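Flavodoxin (Methanosarcina acetivorans C2A, PDB 5WID) binds flavin mononucleotide and, as flavodoxins generally do, probably serves as a carrier of electrons between redox partners. Local coordinates at residues 42-53 against 74-85. Sequence-based numbering, arbitrary orientation.
Sequences LDELKEAEAIAV and LVASNPQGKIGA
K82 reaches across to the C-terminal end of helix 42-47, where its ammonium group is held by backbone carbonyls. With CG anti to its own carbonyl carbon (chi1 -69°) and the rest of the chain extended, the amine is carried up to them. NZ hydrogen-bonds A48 O at 2.8 Å, in the carbonyl plane. It also bonds K46 O at 2.9 Å, from above the plane of that second carbonyl. The positive charge thus sits where the helix dipole would probably favour it. Cut back to an alanine, this position would probably leave the carbonyls of K46 and A48 without their shared donor and the helix end without the nearby positive charge. Between strand 50-58 and the end of helix 64-76, the side chains of I51 and L74 run antiparallel alongside each other, CD1 to CD1 3.9 Å, and L45 crosses L74 at about a right angle. S77 CB packs 3.6 Å from L45 CB, while S77 OG turns back to bond L74 O. Beyond K82, I51 N donates to I83 O and V53 N to A85 O (2.8 Å), pairing A50 with I83 and A52 with A85 as parallel bridges. Strands 50-58 and 83-90 are neighbours in the flavodoxin-like alpha/beta sandwich, linked by a beta-alpha-beta crossover through helix 64-76; strand 2-8 flanks 50-58, and helix 124-143 packs over A50, I83 and A85.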
loop_
_atom_site.group_PDB
_atom_site.type_symbol
_atom_site.label_atom_id
_atom_site.label_comp_id
_atom_site.label_asym_id
_atom_site.label_seq_id
_atom_site.Cartn_x
_atom_site.Cartn_y
_atom_site.Cartn_z
ATOM N N LEU A 42 -0.681 -9.953 12.021
ATOM C CA LEU A 42 -1.261 -10.861 11.036
ATOM C C LEU A 42 -2.782 -10.759 11.015
ATOM O O LEU A 42 -3.394 -10.683 9.941
ATOM C CB LEU A 42 -0.819 -12.296 11.334
ATOM C CG LEU A 42 -1.354 -13.360 10.377
ATOM C CD1 LEU A 42 -0.885 -13.069 8.965
ATOM C CD2 LEU A 42 -0.935 -14.764 10.824
ATOM N N ASP A 43 -3.412 -10.743 12.195
ATOM C CA ASP A 43 -4.873 -10.668 12.250
ATOM C C ASP A 43 -5.411 -9.400 11.602
ATOM O O ASP A 43 -6.527 -9.408 11.069
ATOM C CB ASP A 43 -5.370 -10.736 13.698
ATOM C CG ASP A 43 -5.327 -12.136 14.266
ATOM O OD1 ASP A 43 -5.324 -12.266 15.506
ATOM O OD2 ASP A 43 -5.310 -13.106 13.478
ATOM N N GLU A 44 -4.660 -8.298 11.668
ATOM C CA GLU A 44 -5.127 -7.065 11.037
ATOM C C GLU A 44 -5.166 -7.200 9.519
ATOM O O GLU A 44 -6.058 -6.649 8.865
ATOM C CB GLU A 44 -4.244 -5.891 11.464
ATOM C CG GLU A 44 -4.418 -5.571 12.947
ATOM C CD GLU A 44 -3.446 -4.525 13.468
ATOM O OE1 GLU A 44 -2.264 -4.533 13.066
ATOM O OE2 GLU A 44 -3.875 -3.703 14.305
ATOM N N LEU A 45 -4.202 -7.925 8.940
ATOM C CA LEU A 45 -4.240 -8.202 7.506
ATOM C C LEU A 45 -5.411 -9.118 7.160
ATOM O O LEU A 45 -6.127 -8.877 6.181
ATOM C CB LEU A 45 -2.918 -8.843 7.063
ATOM C CG LEU A 45 -1.665 -7.963 7.134
ATOM C CD1 LEU A 45 -0.432 -8.763 6.729
ATOM C CD2 LEU A 45 -1.819 -6.735 6.271
ATOM N N LYS A 46 -5.613 -10.177 7.957
ATOM C CA LYS A 46 -6.713 -11.107 7.709
ATOM C C LYS A 46 -8.061 -10.401 7.776
ATOM O O LYS A 46 -8.977 -10.727 7.014
ATOM C CB LYS A 46 -6.677 -12.251 8.726
ATOM C CG LYS A 46 -5.474 -13.182 8.609
ATOM C CD LYS A 46 -5.437 -14.143 9.793
ATOM C CE LYS A 46 -4.511 -15.320 9.532
ATOM N NZ LYS A 46 -4.611 -16.346 10.627
ATOM N N GLU A 47 -8.197 -9.431 8.680
ATOM C CA GLU A 47 -9.477 -8.749 8.859
ATOM C C GLU A 47 -9.817 -7.835 7.683
ATOM O O GLU A 47 -10.999 -7.609 7.399
ATOM C CB GLU A 47 -9.438 -7.945 10.164
ATOM C CG GLU A 47 -10.637 -7.026 10.385
ATOM C CD GLU A 47 -10.402 -5.982 11.469
ATOM O OE1 GLU A 47 -11.404 -5.443 11.985
ATOM O OE2 GLU A 47 -9.229 -5.695 11.802
ATOM N N ALA A 48 -8.814 -7.310 6.987
ATOM C CA ALA A 48 -9.035 -6.247 6.009
ATOM C C ALA A 48 -9.597 -6.773 4.690
ATOM O O ALA A 48 -9.208 -7.844 4.217
ATOM C CB ALA A 48 -7.722 -5.508 5.747
ATOM N N GLU A 49 -10.514 -5.997 4.091
ATOM C CA GLU A 49 -11.002 -6.281 2.741
ATOM C C GLU A 49 -10.045 -5.777 1.666
ATOM O O GLU A 49 -10.046 -6.305 0.547
ATOM C CB GLU A 49 -12.379 -5.642 2.512
ATOM C CG GLU A 49 -13.564 -6.527 2.908
ATOM C CD GLU A 49 -13.806 -6.508 4.395
ATOM O OE1 GLU A 49 -13.382 -5.533 5.057
ATOM O OE2 GLU A 49 -14.424 -7.461 4.910
ATOM N N ALA A 50 -9.234 -4.762 1.976
ATOM C CA ALA A 50 -8.283 -4.195 1.030
ATOM C C ALA A 50 -6.974 -3.944 1.760
ATOM O O ALA A 50 -6.975 -3.479 2.904
ATOM C CB ALA A 50 -8.793 -2.877 0.416
ATOM N N ILE A 51 -5.865 -4.258 1.098
ATOM C CA ILE A 51 -4.534 -4.093 1.672
ATOM C C ILE A 51 -3.691 -3.332 0.662
ATOM O O ILE A 51 -3.425 -3.843 -0.435
ATOM C CB ILE A 51 -3.875 -5.442 2.010
ATOM C CG1 ILE A 51 -4.733 -6.211 3.017
ATOM C CG2 ILE A 51 -2.453 -5.218 2.548
ATOM C CD1 ILE A 51 -4.351 -7.705 3.156
ATOM N N ALA A 52 -3.265 -2.122 1.032
ATOM C CA ALA A 52 -2.341 -1.331 0.226
ATOM C C ALA A 52 -0.960 -1.441 0.858
ATOM O O ALA A 52 -0.830 -1.371 2.084
ATOM C CB ALA A 52 -2.787 0.139 0.156
ATOM N N VAL A 53 0.065 -1.668 0.034
ATOM C CA VAL A 53 1.421 -1.876 0.539
ATOM C C VAL A 53 2.368 -0.920 -0.176
ATOM O O VAL A 53 2.351 -0.839 -1.409
ATOM C CB VAL A 53 1.881 -3.331 0.349
ATOM C CG1 VAL A 53 3.333 -3.507 0.805
ATOM C CG2 VAL A 53 0.965 -4.294 1.137
ATOM N N LEU A 74 2.361 -11.371 4.678
ATOM C CA LEU A 74 1.213 -11.133 3.800
ATOM C C LEU A 74 0.708 -12.434 3.182
ATOM O O LEU A 74 -0.507 -12.665 3.107
ATOM C CB LEU A 74 1.576 -10.119 2.711
ATOM C CG LEU A 74 0.423 -9.694 1.793
ATOM C CD1 LEU A 74 -0.726 -9.066 2.608
ATOM C CD2 LEU A 74 0.906 -8.716 0.709
ATOM N N VAL A 75 1.620 -13.303 2.737
ATOM C CA VAL A 75 1.201 -14.604 2.213
ATOM C C VAL A 75 0.435 -15.385 3.274
ATOM O O VAL A 75 -0.582 -16.020 2.977
ATOM C CB VAL A 75 2.415 -15.395 1.690
ATOM C CG1 VAL A 75 2.005 -16.819 1.333
ATOM C CG2 VAL A 75 3.010 -14.710 0.473
ATOM N N ALA A 76 0.894 -15.331 4.528
ATOM C CA ALA A 76 0.254 -16.103 5.593
ATOM C C ALA A 76 -1.135 -15.580 5.946
ATOM O O ALA A 76 -1.910 -16.300 6.586
ATOM C CB ALA A 76 1.123 -16.102 6.853
ATOM N N SER A 77 -1.463 -14.352 5.552
ATOM C CA SER A 77 -2.766 -13.768 5.848
ATOM C C SER A 77 -3.860 -14.237 4.898
ATOM O O SER A 77 -5.004 -13.791 5.036
ATOM C CB SER A 77 -2.668 -12.237 5.825
ATOM O OG SER A 77 -2.617 -11.726 4.498
ATOM N N ASN A 78 -3.541 -15.125 3.955
ATOM C CA ASN A 78 -4.509 -15.668 3.006
ATOM C C ASN A 78 -5.218 -14.539 2.266
ATOM O O ASN A 78 -6.432 -14.362 2.412
ATOM C CB ASN A 78 -5.540 -16.560 3.708
ATOM C CG ASN A 78 -4.965 -17.904 4.133
ATOM O OD1 ASN A 78 -3.827 -18.240 3.800
ATOM N ND2 ASN A 78 -5.756 -18.681 4.871
ATOM N N PRO A 79 -4.505 -13.761 1.447
ATOM C CA PRO A 79 -5.120 -12.611 0.775
ATOM C C PRO A 79 -5.743 -12.906 -0.582
ATOM O O PRO A 79 -6.085 -11.954 -1.292
ATOM C CB PRO A 79 -3.918 -11.664 0.614
ATOM C CG PRO A 79 -2.787 -12.622 0.326
ATOM C CD PRO A 79 -3.077 -13.890 1.100
ATOM N N GLN A 80 -5.902 -14.174 -0.960
ATOM C CA GLN A 80 -6.475 -14.500 -2.259
ATOM C C GLN A 80 -7.836 -13.839 -2.424
ATOM O O GLN A 80 -8.684 -13.912 -1.530
ATOM C CB GLN A 80 -6.605 -16.020 -2.409
ATOM C CG GLN A 80 -5.304 -16.755 -2.137
ATOM C CD GLN A 80 -5.252 -17.411 -0.756
ATOM O OE1 GLN A 80 -5.543 -16.780 0.273
ATOM N NE2 GLN A 80 -4.875 -18.686 -0.730
ATOM N N GLY A 81 -8.039 -13.182 -3.570
ATOM C CA GLY A 81 -9.300 -12.534 -3.876
ATOM C C GLY A 81 -9.487 -11.151 -3.281
ATOM O O GLY A 81 -10.498 -10.500 -3.578
ATOM N N LYS A 82 -8.561 -10.683 -2.446
ATOM C CA LYS A 82 -8.718 -9.384 -1.814
ATOM C C LYS A 82 -8.242 -8.268 -2.738
ATOM O O LYS A 82 -7.457 -8.480 -3.664
ATOM C CB LYS A 82 -7.932 -9.309 -0.503
ATOM C CG LYS A 82 -8.496 -10.190 0.589
ATOM C CD LYS A 82 -7.823 -9.855 1.917
ATOM C CE LYS A 82 -8.415 -10.676 3.048
ATOM N NZ LYS A 82 -7.842 -10.253 4.362
ATOM N N ILE A 83 -8.739 -7.065 -2.453
ATOM C CA ILE A 83 -8.307 -5.867 -3.159
ATOM C C ILE A 83 -6.907 -5.505 -2.692
ATOM O O ILE A 83 -6.650 -5.395 -1.488
ATOM C CB ILE A 83 -9.280 -4.712 -2.888
ATOM C CG1 ILE A 83 -10.690 -5.057 -3.383
ATOM C CG2 ILE A 83 -8.739 -3.410 -3.486
ATOM C CD1 ILE A 83 -11.783 -4.320 -2.611
ATOM N N GLY A 84 -5.993 -5.331 -3.636
ATOM C CA GLY A 84 -4.667 -4.845 -3.298
ATOM C C GLY A 84 -4.345 -3.520 -3.963
ATOM O O GLY A 84 -4.973 -3.157 -4.963
ATOM N N ALA A 85 -3.374 -2.789 -3.413
ATOM C CA ALA A 85 -2.862 -1.574 -4.037
ATOM C C ALA A 85 -1.388 -1.451 -3.682
ATOM O O ALA A 85 -0.957 -1.892 -2.615
ATOM C CB ALA A 85 -3.636 -0.324 -3.589
#